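Local coordinates for variant surface glycoprotein MITAT 1.1 (Trypanosoma brucei brucei, PDB 5LY9) that forms the dense surface coat of the parasite, whose antigenic variation lets the trypanosome evade the host immune response, at residues A1-L6 / P183-G188; A10-C15 / D141-A146; T18-K23 / T158-T163; S194-N199 / N222-A227. One frame throughout, in Å; residues are numbered along the deposited sequence.

How the contacts relate
All four contacts are partly buried, but they sit at different depths. The centre of contact 3 lies about 13 Å from the centre of the chain, that of contact 2 about 25 Å, while those of contacts 1 and 4 are just over 40 Å out, in the head of the molecule. Contacts 2 and 3 tie successive turns of helix 8-21 to the chain that follows helix 62-114, one by a disulfide, the other by a buried carboxylate. Contacts 1 and 4 join loops only: in contact 1 a carbonyl collects two donors, in contact 4 an imidazole meets an aliphatic chain. Glu2 links these two, bonding Ser194 and Asn199, and the amino group of Ala1 bonds Glu226.

Contact 1 of 4, residues A1-L6 / P183-G188; sequences AERTGL and PTTSTG
Two hydrogen bonds meet on the carbonyl oxygen of Pro183. Thr4 OG1 donates to Pro183 O at 2.7 Å, tilted 19° from the carbonyl plane, whereas Ala1 N reaches Pro183 O at 3.0 Å from well above that plane, 63° out. The Thr4 hydroxyl is set for this by its first torsion (chi1 58°), which places OG1 between the backbone N and the carbonyl carbon and swings CG2 beside the N, toward Thr184 and Thr185. The terminal amino group is shared further: Glu226 and Asn179 also bind Ala1 N, so a probably charged group at the start of the chain has three acceptors.

Both donors come from one type II beta turn, Ala1 to Thr4, whose two ends close over the proline carbonyl. The turn precedes helix 8-21 and is held against the loop 183-188 in the head of the N-terminal domain of this A-type variant surface glycoprotein. On the far side of the turn, the carboxylate of Glu2 bonds Ser194 and Asn199.

The remaining touches between the segments are van der Waals. The proline ring and the Thr4 side chain lie alongside one another, pointing opposite ways, and Pro183 CD sits 3.1 Å from Gly5 O. Thr185 CG2 lies 4.0 Å from Ala1 CB and 3.7 Å from Arg3 NH1, approaching the guanidinium obliquely. A hydrogen bond within the turn steadies that group: the bend at chi2 turns the guanidinium toward its own backbone, and Arg3 NH1 donates to Glu2 O at 2.9 Å, nearly in the guanidinium plane.

Contact 2 of 4, residues A10-C15 / D141-A146; sequences AWKPLC and DDQECA
The disulfide Cys15-Cys145 is the close-packed part of the contact. Its sulfur atoms, Cys15 SG and Cys145 SG, are 2.1 Å apart with chi3 -73°, and both cysteines are buried. Gln143 CG and Glu144 O both lie 3.5 Å from Cys15 CB. Gln143 has CG anti to its backbone N (chi1 176°) and then bends, laying the aliphatic part against the cysteine and bringing the amide back to its own strand, where Gln143 NE2 donates to Glu144 O at 2.7 Å, in the carbonyl plane and on a lone pair.

Looser and nearer solvent is the side held by Lys12. Its extended chain runs past Gln143, with Lys12 CG 4.1 Å from Gln143 CB. It ends in a salt bridge from Lys12 NZ to the syn lone pair of Asp142 OD1 at 2.6 Å, with Asp142 exposed. Beside it the Trp11 indole offers only an edge to Asp141: Asp141 OD2 lies 4.1 Å from Trp11 CH2, near the ring plane. The polar ends of this pair bond elsewhere, Trp11 NE1 to Val125 O and Asp141 OD1 to Thr134 N.

In the N-terminal domain of this A-type variant surface glycoprotein, the cross-link thus ties helix 8-21, kinked about Pro13, to strand 143-144, an outer strand of a small three-stranded antiparallel sheet. Leu140 of the middle strand packs on Trp11 and Cys145, and Leu109 of the long helix 62-114 lies against both Leu14 and Cys145.

Contact 3 of 4, residues T18-K23 / T158-T163; sequences TTELSK and TRTELT
Glu20 OE1 is gripped by three donors from the loop 158-163. The Thr158 hydroxyl gives a very short bond, Thr158 OG1 to Glu20 OE1 at 2.5 Å. The backbone amides Thr160 N and Glu161 N each reach Glu20 OE1 at 3.0 Å; the latter bond is the straighter of the two (159° at the hydrogen). The second oxygen, Glu20 OE2, accepts from Leu162 N at 2.9 Å. All three amides come to the syn side of the carboxylate, tilted out of its plane, so the loop is folded over the end of the side chain. Glu20 gets there by standing out from its helix, its first torsion turning CG opposite the backbone N (chi1 177°) and the chain staying extended beyond.

Helix 8-21 thus holds the irregular chain between strands 143-144 and 173-174, in the N-terminal domain of an A-type variant surface glycoprotein, through one buried acid that meets three consecutive loop amides. Arg253 forms a salt bridge with Glu20 OE2 and also bonds Thr158 O, which probably keeps the buried carboxylate ionised although Glu161 OE2 stands only 4.5 Å from Glu20 OE1. That second acid is itself held by the Thr160 hydroxyl and by Asn169.

At the backbone a water bridges the segments, donating to Glu20 O at 2.9 Å and accepting from Thr158 N. The apolar share is small: Leu21 CD2 meets Leu162 CD2 at 4.1 Å, the two side chains crossing at a slant, while Ala98 and Leu101 of helix 62-114 pack against Leu21.

Contact 4 of 4, residues S194-N199 / N222-A227; sequences SGHSTN and NTQVEA
The imidazole of His196 carries Gln224 on one face and the carbonyl of Asn222 at its edge. Gln224 CG makes a CH-pi contact, 3.8 Å from the ring centroid and 21° off the normal, shifted toward the ND1 rim; the glutamine amide beyond it is turned 38° from the ring plane. Asn222 O lies in the plane, 3.7 Å from His196 CD2, and Thr198 CB takes up another part of the edge. A first torsion near 180° (chi1 -171°) carries the histidine ring across to the other loop.

A water sits at the ND1 side of the ring. It lies 2.7 Å from His196 ND1, accepts from Asn199 N at 2.8 Å and from Gln224 NE2 at 3.1 Å, and so joins both segments where they exchange no direct hydrogen bond. Asn199 ND2 and Gln224 NE2 approach to 3.4 Å as two donors, their amides nearly parallel; each has an acceptor of its own, Glu2 OE1 for the asparagine and the water for the glutamine.

Two tight turns set the backbones. Ser194 OG, also hydrogen-bonded to Glu2, accepts from His196 N in an ST turn, while Gln224 is the centre of an inverse gamma turn closed by Val225 N to Thr223 O, 2.8 Å. Close approach is also made by Gly195, whose O is 3.7 Å from Asn222 CA.

The loop 222-227 joins strands 218-220 and 228-229, adjacent in a four-stranded antiparallel sheet, and 194-199, in the loop leading to the outer strand 211-213, packs against that connection.

Contact 1 of 4, residues A1-L6 / P183-G188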
loop_
_atom_site.group_PDB
_atom_site.type_symbol
_atom_site.label_atom_id
_atom_site.label_comp_id
_atom_site.label_asym_id
_atom_site.label_seq_id
_atom_site.Cartn_x
_atom_site.Cartn_y
_atom_site.Cartn_z
ATOM N N ALA A 1 -40.890 -14.927 0.687
ATOM C CA ALA A 1 -41.930 -14.320 -0.175
ATOM C C ALA A 1 -41.322 -13.091 -0.870
ATOM O O ALA A 1 -40.378 -12.471 -0.372
ATOM C CB ALA A 1 -43.147 -13.901 0.651
ATOM N N GLU A 2 -41.903 -12.729 -2.001
ATOM C CA GLU A 2 -41.578 -11.440 -2.635
ATOM C C GLU A 2 -41.705 -10.307 -1.649
ATOM O O GLU A 2 -42.625 -10.288 -0.810
ATOM C CB GLU A 2 -42.586 -11.181 -3.786
ATOM C CG GLU A 2 -42.218 -10.004 -4.691
ATOM C CD GLU A 2 -43.381 -9.358 -5.456
ATOM O OE1 GLU A 2 -44.548 -9.854 -5.316
ATOM O OE2 GLU A 2 -43.124 -8.350 -6.181
ATOM N N ARG A 3 -40.755 -9.410 -1.711
ATOM C CA ARG A 3 -40.761 -8.163 -1.001
ATOM C C ARG A 3 -40.891 -8.148 0.559
ATOM O O ARG A 3 -41.195 -7.086 1.114
ATOM C CB ARG A 3 -41.689 -7.122 -1.659
ATOM C CG ARG A 3 -43.199 -7.274 -1.644
ATOM C CD ARG A 3 -43.871 -7.381 -0.284
ATOM N NE ARG A 3 -45.357 -7.437 -0.457
ATOM C CZ ARG A 3 -46.028 -8.533 -0.758
ATOM N NH1 ARG A 3 -45.438 -9.726 -0.860
ATOM N NH2 ARG A 3 -47.362 -8.456 -0.921
ATOM N N THR A 4 -40.513 -9.225 1.213
ATOM C CA THR A 4 -40.227 -9.163 2.677
ATOM C C THR A 4 -38.752 -8.874 2.895
ATOM O O THR A 4 -37.919 -8.941 1.938
ATOM C CB THR A 4 -40.696 -10.408 3.384
ATOM O OG1 THR A 4 -40.056 -11.557 2.799
ATOM C CG2 THR A 4 -42.250 -10.489 3.279
ATOM N N GLY A 5 -38.405 -8.468 4.103
ATOM C CA GLY A 5 -37.052 -8.191 4.418
ATOM C C GLY A 5 -36.080 -9.341 4.331
ATOM O O GLY A 5 -36.416 -10.498 4.257
ATOM N N LEU A 6 -34.830 -8.980 4.385
ATOM C CA LEU A 6 -33.772 -9.959 4.349
ATOM C C LEU A 6 -33.530 -10.585 5.763
ATOM O O LEU A 6 -33.320 -9.848 6.759
ATOM C CB LEU A 6 -32.532 -9.235 3.879
ATOM C CG LEU A 6 -31.393 -10.029 3.346
ATOM C CD1 LEU A 6 -31.861 -10.822 2.107
ATOM C CD2 LEU A 6 -30.218 -9.083 2.996
ATOM N N PRO A 183 -38.604 -13.941 4.490
ATOM C CA PRO A 183 -39.643 -14.794 5.093
ATOM C C PRO A 183 -41.009 -14.675 4.419
ATOM O O PRO A 183 -41.227 -13.861 3.474
ATOM C CB PRO A 183 -39.719 -14.262 6.521
ATOM C CG PRO A 183 -39.410 -12.806 6.392
ATOM C CD PRO A 183 -38.348 -12.746 5.262
ATOM N N THR A 184 -41.967 -15.452 4.943
ATOM C CA THR A 184 -43.333 -15.319 4.503
ATOM C C THR A 184 -43.885 -13.928 4.807
ATOM O O THR A 184 -43.366 -13.208 5.661
ATOM C CB THR A 184 -44.210 -16.370 5.204
ATOM O OG1 THR A 184 -44.079 -16.230 6.629
ATOM C CG2 THR A 184 -43.722 -17.762 4.873
ATOM N N THR A 185 -44.993 -13.585 4.133
ATOM C CA THR A 185 -45.615 -12.280 4.336
ATOM C C THR A 185 -46.179 -12.252 5.769
ATOM O O THR A 185 -46.574 -13.276 6.316
ATOM C CB THR A 185 -46.741 -12.007 3.374
ATOM O OG1 THR A 185 -47.577 -13.148 3.400
ATOM C CG2 THR A 185 -46.222 -11.830 2.045
ATOM N N SER A 186 -46.202 -11.075 6.336
ATOM C CA SER A 186 -46.910 -10.850 7.592
ATOM C C SER A 186 -47.377 -9.442 7.478
ATOM O O SER A 186 -48.405 -9.231 6.799
ATOM C CB SER A 186 -46.026 -11.215 8.769
ATOM O OG SER A 186 -46.725 -11.037 10.015
ATOM N N THR A 187 -46.663 -8.473 8.037
ATOM C CA THR A 187 -46.979 -7.028 7.941
ATOM C C THR A 187 -45.797 -6.225 7.361
ATOM O O THR A 187 -45.969 -5.445 6.435
ATOM C CB THR A 187 -47.409 -6.461 9.304
ATOM O OG1 THR A 187 -48.574 -7.186 9.676
ATOM C CG2 THR A 187 -47.731 -4.973 9.205
ATOM N N GLY A 188 -44.611 -6.432 7.899
ATOM C CA GLY A 188 -43.404 -5.724 7.378
ATOM C C GLY A 188 -43.057 -6.125 5.963
ATOM O O GLY A 188 -43.297 -7.258 5.528
#

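Contact 2 of 4, residues A10-C15 / D141-A146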
loop_
_atom_site.group_PDB
_atom_site.type_symbol
_atom_site.label_atom_id
_atom_site.label_comp_id
_atom_site.label_asym_id
_atom_site.label_seq_id
_atom_site.Cartn_x
_atom_site.Cartn_y
_atom_site.Cartn_z
ATOM N N ALA A 10 -29.037 -14.266 6.031
ATOM C CA ALA A 10 -28.430 -13.671 4.855
ATOM C C ALA A 10 -27.581 -12.459 5.155
ATOM O O ALA A 10 -26.500 -12.314 4.535
ATOM C CB ALA A 10 -29.507 -13.319 3.811
ATOM N N TRP A 11 -28.026 -11.547 6.006
ATOM C CA TRP A 11 -27.205 -10.347 6.285
ATOM C C TRP A 11 -26.136 -10.538 7.354
ATOM O O TRP A 11 -25.152 -9.795 7.393
ATOM C CB TRP A 11 -28.050 -9.092 6.575
ATOM C CG TRP A 11 -28.966 -9.154 7.694
ATOM C CD1 TRP A 11 -30.315 -9.360 7.638
ATOM C CD2 TRP A 11 -28.666 -8.960 9.086
ATOM N NE1 TRP A 11 -30.837 -9.319 8.895
ATOM C CE2 TRP A 11 -29.874 -9.031 9.792
ATOM C CE3 TRP A 11 -27.516 -8.705 9.791
ATOM C CZ2 TRP A 11 -29.925 -8.935 11.130
ATOM C CZ3 TRP A 11 -27.571 -8.575 11.082
ATOM C CH2 TRP A 11 -28.778 -8.688 11.779
ATOM N N LYS A 12 -26.309 -11.435 8.282
ATOM C CA LYS A 12 -25.242 -11.608 9.299
ATOM C C LYS A 12 -23.896 -12.013 8.696
ATOM O O LYS A 12 -22.862 -11.432 9.079
ATOM C CB LYS A 12 -25.676 -12.518 10.419
ATOM C CG LYS A 12 -26.509 -11.740 11.479
ATOM C CD LYS A 12 -26.831 -12.688 12.681
ATOM C CE LYS A 12 -27.726 -11.920 13.636
ATOM N NZ LYS A 12 -28.037 -12.729 14.848
ATOM N N PRO A 13 -23.919 -12.873 7.683
ATOM C CA PRO A 13 -22.623 -13.173 7.023
ATOM C C PRO A 13 -21.995 -11.938 6.356
ATOM O O PRO A 13 -20.749 -11.857 6.259
ATOM C CB PRO A 13 -22.991 -14.247 6.001
ATOM C CG PRO A 13 -24.118 -14.943 6.628
ATOM C CD PRO A 13 -24.934 -13.886 7.343
ATOM N N LEU A 14 -22.799 -11.007 5.851
ATOM C CA LEU A 14 -22.271 -9.785 5.323
ATOM C C LEU A 14 -21.669 -8.913 6.402
ATOM O O LEU A 14 -20.621 -8.308 6.180
ATOM C CB LEU A 14 -23.324 -8.972 4.518
ATOM C CG LEU A 14 -23.759 -9.694 3.208
ATOM C CD1 LEU A 14 -25.029 -9.066 2.708
ATOM C CD2 LEU A 14 -22.680 -9.667 2.144
ATOM N N CYS A 15 -22.340 -8.812 7.546
ATOM C CA CYS A 15 -21.748 -8.112 8.733
ATOM C C CYS A 15 -20.393 -8.728 9.166
ATOM O O CYS A 15 -19.440 -8.046 9.422
ATOM C CB CYS A 15 -22.672 -8.106 9.922
ATOM S SG CYS A 15 -24.144 -7.083 9.673
ATOM N N ASP A 141 -28.369 -6.636 16.195
ATOM C CA ASP A 141 -28.617 -7.680 17.180
ATOM C C ASP A 141 -27.343 -8.113 17.884
ATOM O O ASP A 141 -26.680 -7.338 18.589
ATOM C CB ASP A 141 -29.331 -8.813 16.495
ATOM C CG ASP A 141 -30.796 -8.458 16.103
ATOM O OD1 ASP A 141 -31.567 -7.606 16.722
ATOM O OD2 ASP A 141 -31.147 -9.119 15.142
ATOM N N ASP A 142 -26.979 -9.338 17.749
ATOM C CA ASP A 142 -25.790 -9.714 18.490
ATOM C C ASP A 142 -24.537 -9.700 17.622
ATOM O O ASP A 142 -23.545 -10.199 18.063
ATOM C CB ASP A 142 -26.000 -11.078 19.123
ATOM C CG ASP A 142 -26.351 -12.156 18.137
ATOM O OD1 ASP A 142 -26.854 -11.849 17.023
ATOM O OD2 ASP A 142 -26.165 -13.371 18.514
ATOM N N GLN A 143 -24.597 -9.188 16.390
ATOM C CA GLN A 143 -23.495 -9.308 15.441
ATOM C C GLN A 143 -22.816 -7.941 15.266
ATOM O O GLN A 143 -23.493 -6.967 14.918
ATOM C CB GLN A 143 -24.050 -9.791 14.109
ATOM C CG GLN A 143 -23.075 -9.894 12.946
ATOM C CD GLN A 143 -21.788 -10.607 13.233
ATOM O OE1 GLN A 143 -21.866 -11.780 13.632
ATOM N NE2 GLN A 143 -20.562 -9.937 13.010
ATOM N N GLU A 144 -21.506 -7.885 15.467
ATOM C CA GLU A 144 -20.784 -6.676 15.133
ATOM C C GLU A 144 -21.025 -6.359 13.646
ATOM O O GLU A 144 -20.905 -7.229 12.756
ATOM C CB GLU A 144 -19.323 -6.852 15.408
ATOM C CG GLU A 144 -18.485 -5.669 15.181
ATOM C CD GLU A 144 -18.675 -4.470 16.079
ATOM O OE1 GLU A 144 -19.475 -4.470 17.030
ATOM O OE2 GLU A 144 -17.915 -3.471 15.824
ATOM N N CYS A 145 -21.394 -5.117 13.402
ATOM C CA CYS A 145 -21.672 -4.627 12.058
ATOM C C CYS A 145 -21.453 -3.111 11.975
ATOM O O CYS A 145 -22.426 -2.335 11.836
ATOM C CB CYS A 145 -23.089 -5.019 11.689
ATOM S SG CYS A 145 -23.357 -5.106 9.902
ATOM N N ALA A 146 -20.192 -2.715 12.067
ATOM C CA ALA A 146 -19.846 -1.308 12.105
ATOM C C ALA A 146 -19.701 -0.978 10.620
ATOM O O ALA A 146 -18.750 -1.461 9.918
ATOM C CB ALA A 146 -18.569 -1.018 12.861
#

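Contact 3 of 4, residues T18-K23 / T158-T163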
loop_
_atom_site.group_PDB
_atom_site.type_symbol
_atom_site.label_atom_id
_atom_site.label_comp_id
_atom_site.label_asym_id
_atom_site.label_seq_id
_atom_site.Cartn_x
_atom_site.Cartn_y
_atom_site.Cartn_z
ATOM N N THR A 18 -17.841 -7.688 6.415
ATOM C CA THR A 18 -17.382 -6.322 6.519
ATOM C C THR A 18 -16.452 -6.115 7.738
ATOM O O THR A 18 -15.452 -5.400 7.642
ATOM C CB THR A 18 -18.540 -5.273 6.394
ATOM O OG1 THR A 18 -17.941 -3.984 6.252
ATOM C CG2 THR A 18 -19.326 -5.277 7.602
ATOM N N THR A 19 -16.766 -6.774 8.868
ATOM C CA THR A 19 -15.883 -6.779 10.036
ATOM C C THR A 19 -14.482 -7.332 9.698
ATOM O O THR A 19 -13.484 -6.727 10.045
ATOM C CB THR A 19 -16.553 -7.568 11.184
ATOM O OG1 THR A 19 -17.856 -6.973 11.464
ATOM C CG2 THR A 19 -15.685 -7.559 12.387
ATOM N N GLU A 20 -14.432 -8.430 9.006
ATOM C CA GLU A 20 -13.146 -9.013 8.637
ATOM C C GLU A 20 -12.366 -8.074 7.704
ATOM O O GLU A 20 -11.171 -7.789 7.930
ATOM C CB GLU A 20 -13.296 -10.390 7.993
ATOM C CG GLU A 20 -11.959 -10.997 7.534
ATOM C CD GLU A 20 -11.993 -12.503 7.415
ATOM O OE1 GLU A 20 -12.299 -13.199 8.465
ATOM O OE2 GLU A 20 -11.815 -12.960 6.251
ATOM N N LEU A 21 -13.055 -7.584 6.675
ATOM C CA LEU A 21 -12.455 -6.723 5.673
ATOM C C LEU A 21 -11.894 -5.445 6.265
ATOM O O LEU A 21 -10.941 -4.886 5.763
ATOM C CB LEU A 21 -13.352 -6.475 4.477
ATOM C CG LEU A 21 -13.848 -7.639 3.613
ATOM C CD1 LEU A 21 -14.814 -7.058 2.572
ATOM C CD2 LEU A 21 -12.666 -8.322 2.949
ATOM N N SER A 22 -12.464 -4.989 7.358
ATOM C CA SER A 22 -12.083 -3.750 8.009
ATOM C C SER A 22 -10.611 -3.764 8.437
ATOM O O SER A 22 -10.020 -2.703 8.478
ATOM C CB SER A 22 -13.013 -3.474 9.224
ATOM O OG SER A 22 -12.626 -4.309 10.259
ATOM N N LYS A 23 -10.002 -4.936 8.644
ATOM C CA LYS A 23 -8.618 -5.022 9.094
ATOM C C LYS A 23 -7.620 -5.318 8.017
ATOM O O LYS A 23 -6.429 -5.311 8.297
ATOM C CB LYS A 23 -8.433 -6.047 10.224
ATOM C CG LYS A 23 -9.096 -5.652 11.527
ATOM C CD LYS A 23 -8.622 -6.522 12.710
ATOM C CE LYS A 23 -9.041 -5.883 14.030
ATOM N NZ LYS A 23 -8.542 -6.820 15.098
ATOM N N THR A 158 -8.785 -11.439 10.635
ATOM C CA THR A 158 -9.288 -12.789 10.632
ATOM C C THR A 158 -9.273 -13.344 9.214
ATOM O O THR A 158 -9.185 -12.606 8.270
ATOM C CB THR A 158 -10.652 -12.885 11.258
ATOM O OG1 THR A 158 -11.607 -12.062 10.556
ATOM C CG2 THR A 158 -10.592 -12.482 12.715
ATOM N N ARG A 159 -9.366 -14.668 9.104
ATOM C CA ARG A 159 -9.271 -15.359 7.852
ATOM C C ARG A 159 -10.360 -16.375 7.682
ATOM O O ARG A 159 -10.217 -17.344 6.906
ATOM C CB ARG A 159 -7.900 -16.080 7.855
ATOM C CG ARG A 159 -6.771 -15.071 7.790
ATOM C CD ARG A 159 -6.410 -14.792 6.362
ATOM N NE ARG A 159 -5.341 -13.799 6.222
ATOM C CZ ARG A 159 -4.811 -13.458 5.049
ATOM N NH1 ARG A 159 -5.212 -13.993 3.907
ATOM N NH2 ARG A 159 -3.865 -12.547 5.039
ATOM N N THR A 160 -11.519 -16.113 8.310
ATOM C CA THR A 160 -12.620 -17.035 8.193
ATOM C C THR A 160 -13.635 -16.642 7.196
ATOM O O THR A 160 -14.410 -17.521 6.716
ATOM C CB THR A 160 -13.332 -17.183 9.585
ATOM O OG1 THR A 160 -13.450 -15.926 10.252
ATOM C CG2 THR A 160 -12.465 -18.126 10.454
ATOM N N GLU A 161 -13.734 -15.326 6.907
ATOM C CA GLU A 161 -14.826 -14.877 6.058
ATOM C C GLU A 161 -14.431 -14.822 4.578
ATOM O O GLU A 161 -15.296 -14.996 3.694
ATOM C CB GLU A 161 -15.415 -13.555 6.511
ATOM C CG GLU A 161 -15.700 -13.493 8.021
ATOM C CD GLU A 161 -16.523 -14.688 8.501
ATOM O OE1 GLU A 161 -17.509 -15.086 7.834
ATOM O OE2 GLU A 161 -16.095 -15.270 9.545
ATOM N N LEU A 162 -13.139 -14.638 4.317
ATOM C CA LEU A 162 -12.630 -14.613 2.941
ATOM C C LEU A 162 -11.383 -15.454 2.949
ATOM O O LEU A 162 -10.347 -15.049 3.497
ATOM C CB LEU A 162 -12.334 -13.168 2.491
ATOM C CG LEU A 162 -11.590 -13.035 1.148
ATOM C CD1 LEU A 162 -12.287 -13.917 0.106
ATOM C CD2 LEU A 162 -11.446 -11.567 0.691
ATOM N N THR A 163 -11.549 -16.673 2.473
ATOM C CA THR A 163 -10.499 -17.696 2.590
ATOM C C THR A 163 -9.851 -17.893 1.248
ATOM O O THR A 163 -10.215 -17.216 0.287
ATOM C CB THR A 163 -11.093 -19.022 3.035
ATOM O OG1 THR A 163 -11.900 -19.502 1.969
ATOM C CG2 THR A 163 -11.989 -18.868 4.274
HETATM O O HOH W 1 -10.271 -8.903 10.459
#

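Contact 4 of 4, residues S194-N199 / N222-A227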
loop_
_atom_site.group_PDB
_atom_site.type_symbol
_atom_site.label_atom_id
_atom_site.label_comp_id
_atom_site.label_asym_id
_atom_site.label_seq_id
_atom_site.Cartn_x
_atom_site.Cartn_y
_atom_site.Cartn_z
ATOM N N SER A 194 -37.973 -5.958 -4.419
ATOM C CA SER A 194 -38.711 -6.448 -5.616
ATOM C C SER A 194 -38.839 -5.334 -6.597
ATOM O O SER A 194 -39.243 -4.231 -6.239
ATOM C CB SER A 194 -40.108 -7.010 -5.300
ATOM O OG SER A 194 -40.849 -7.155 -6.527
ATOM N N GLY A 195 -38.374 -5.597 -7.816
ATOM C CA GLY A 195 -38.531 -4.639 -8.928
ATOM C C GLY A 195 -39.816 -4.874 -9.752
ATOM O O GLY A 195 -39.930 -4.368 -10.885
ATOM N N HIS A 196 -40.797 -5.585 -9.212
ATOM C CA HIS A 196 -42.101 -5.721 -9.863
ATOM C C HIS A 196 -43.082 -4.722 -9.295
ATOM O O HIS A 196 -43.082 -4.450 -8.104
ATOM C CB HIS A 196 -42.581 -7.163 -9.782
ATOM C CG HIS A 196 -43.788 -7.412 -10.606
ATOM N ND1 HIS A 196 -45.055 -7.247 -10.103
ATOM C CD2 HIS A 196 -43.916 -7.815 -11.896
ATOM C CE1 HIS A 196 -45.935 -7.502 -11.067
ATOM N NE2 HIS A 196 -45.269 -7.860 -12.161
ATOM N N SER A 197 -43.986 -4.190 -10.105
ATOM C CA SER A 197 -44.757 -2.988 -9.696
ATOM C C SER A 197 -46.017 -3.223 -8.807
ATOM O O SER A 197 -46.495 -2.313 -8.168
ATOM C CB SER A 197 -45.214 -2.199 -10.942
ATOM O OG SER A 197 -45.811 -3.106 -11.839
ATOM N N THR A 198 -46.541 -4.427 -8.781
ATOM C CA THR A 198 -47.790 -4.663 -8.010
ATOM C C THR A 198 -47.491 -4.578 -6.527
ATOM O O THR A 198 -48.217 -3.872 -5.799
ATOM C CB THR A 198 -48.361 -6.021 -8.335
ATOM O OG1 THR A 198 -48.599 -6.087 -9.738
ATOM C CG2 THR A 198 -49.667 -6.275 -7.537
ATOM N N ASN A 199 -46.435 -5.277 -6.051
ATOM C CA ASN A 199 -46.089 -5.257 -4.622
ATOM C C ASN A 199 -44.697 -4.674 -4.302
ATOM O O ASN A 199 -44.414 -4.379 -3.152
ATOM C CB ASN A 199 -46.056 -6.656 -4.065
ATOM C CG ASN A 199 -47.334 -7.416 -4.309
ATOM O OD1 ASN A 199 -48.408 -6.879 -4.088
ATOM N ND2 ASN A 199 -47.210 -8.656 -4.737
ATOM N N ASN A 222 -37.252 -8.452 -11.351
ATOM C CA ASN A 222 -38.373 -7.612 -11.869
ATOM C C ASN A 222 -39.615 -8.475 -12.111
ATOM O O ASN A 222 -40.430 -8.128 -12.972
ATOM C CB ASN A 222 -37.980 -6.801 -13.110
ATOM C CG ASN A 222 -37.613 -7.668 -14.313
ATOM O OD1 ASN A 222 -37.564 -8.858 -14.220
ATOM N ND2 ASN A 222 -37.328 -7.037 -15.453
ATOM N N THR A 223 -39.733 -9.578 -11.362
ATOM C CA THR A 223 -40.851 -10.534 -11.404
ATOM C C THR A 223 -41.198 -10.762 -9.926
ATOM O O THR A 223 -40.411 -10.426 -9.024
ATOM C CB THR A 223 -40.466 -11.850 -12.042
ATOM O OG1 THR A 223 -39.293 -12.403 -11.406
ATOM C CG2 THR A 223 -40.211 -11.675 -13.590
ATOM N N GLN A 224 -42.331 -11.384 -9.658
ATOM C CA GLN A 224 -42.835 -11.592 -8.283
ATOM C C GLN A 224 -42.176 -12.755 -7.604
ATOM O O GLN A 224 -42.799 -13.774 -7.279
ATOM C CB GLN A 224 -44.354 -11.781 -8.296
ATOM C CG GLN A 224 -45.050 -10.554 -8.808
ATOM C CD GLN A 224 -46.581 -10.682 -8.672
ATOM O OE1 GLN A 224 -47.188 -11.567 -9.250
ATOM N NE2 GLN A 224 -47.182 -9.759 -7.948
ATOM N N VAL A 225 -40.891 -12.585 -7.329
ATOM C CA VAL A 225 -40.112 -13.618 -6.641
ATOM C C VAL A 225 -39.181 -12.948 -5.614
ATOM O O VAL A 225 -39.186 -11.738 -5.429
ATOM C CB VAL A 225 -39.298 -14.510 -7.596
ATOM C CG1 VAL A 225 -40.208 -15.295 -8.529
ATOM C CG2 VAL A 225 -38.264 -13.713 -8.414
ATOM N N GLU A 226 -38.419 -13.774 -4.944
ATOM C CA GLU A 226 -37.411 -13.334 -3.972
ATOM C C GLU A 226 -36.135 -12.918 -4.695
ATOM O O GLU A 226 -35.858 -13.335 -5.823
ATOM C CB GLU A 226 -37.129 -14.477 -3.007
ATOM C CG GLU A 226 -38.336 -14.712 -2.093
ATOM C CD GLU A 226 -38.394 -16.118 -1.494
ATOM O OE1 GLU A 226 -37.365 -16.870 -1.508
ATOM O OE2 GLU A 226 -39.481 -16.419 -0.922
ATOM N N ALA A 227 -35.390 -12.063 -4.045
ATOM C CA ALA A 227 -34.037 -11.748 -4.512
ATOM C C ALA A 227 -33.181 -13.001 -4.615
ATOM O O ALA A 227 -33.435 -13.986 -3.909
ATOM C CB ALA A 227 -33.384 -10.793 -3.543
HETATM O O HOH W 2 -45.243 -7.362 -7.425
#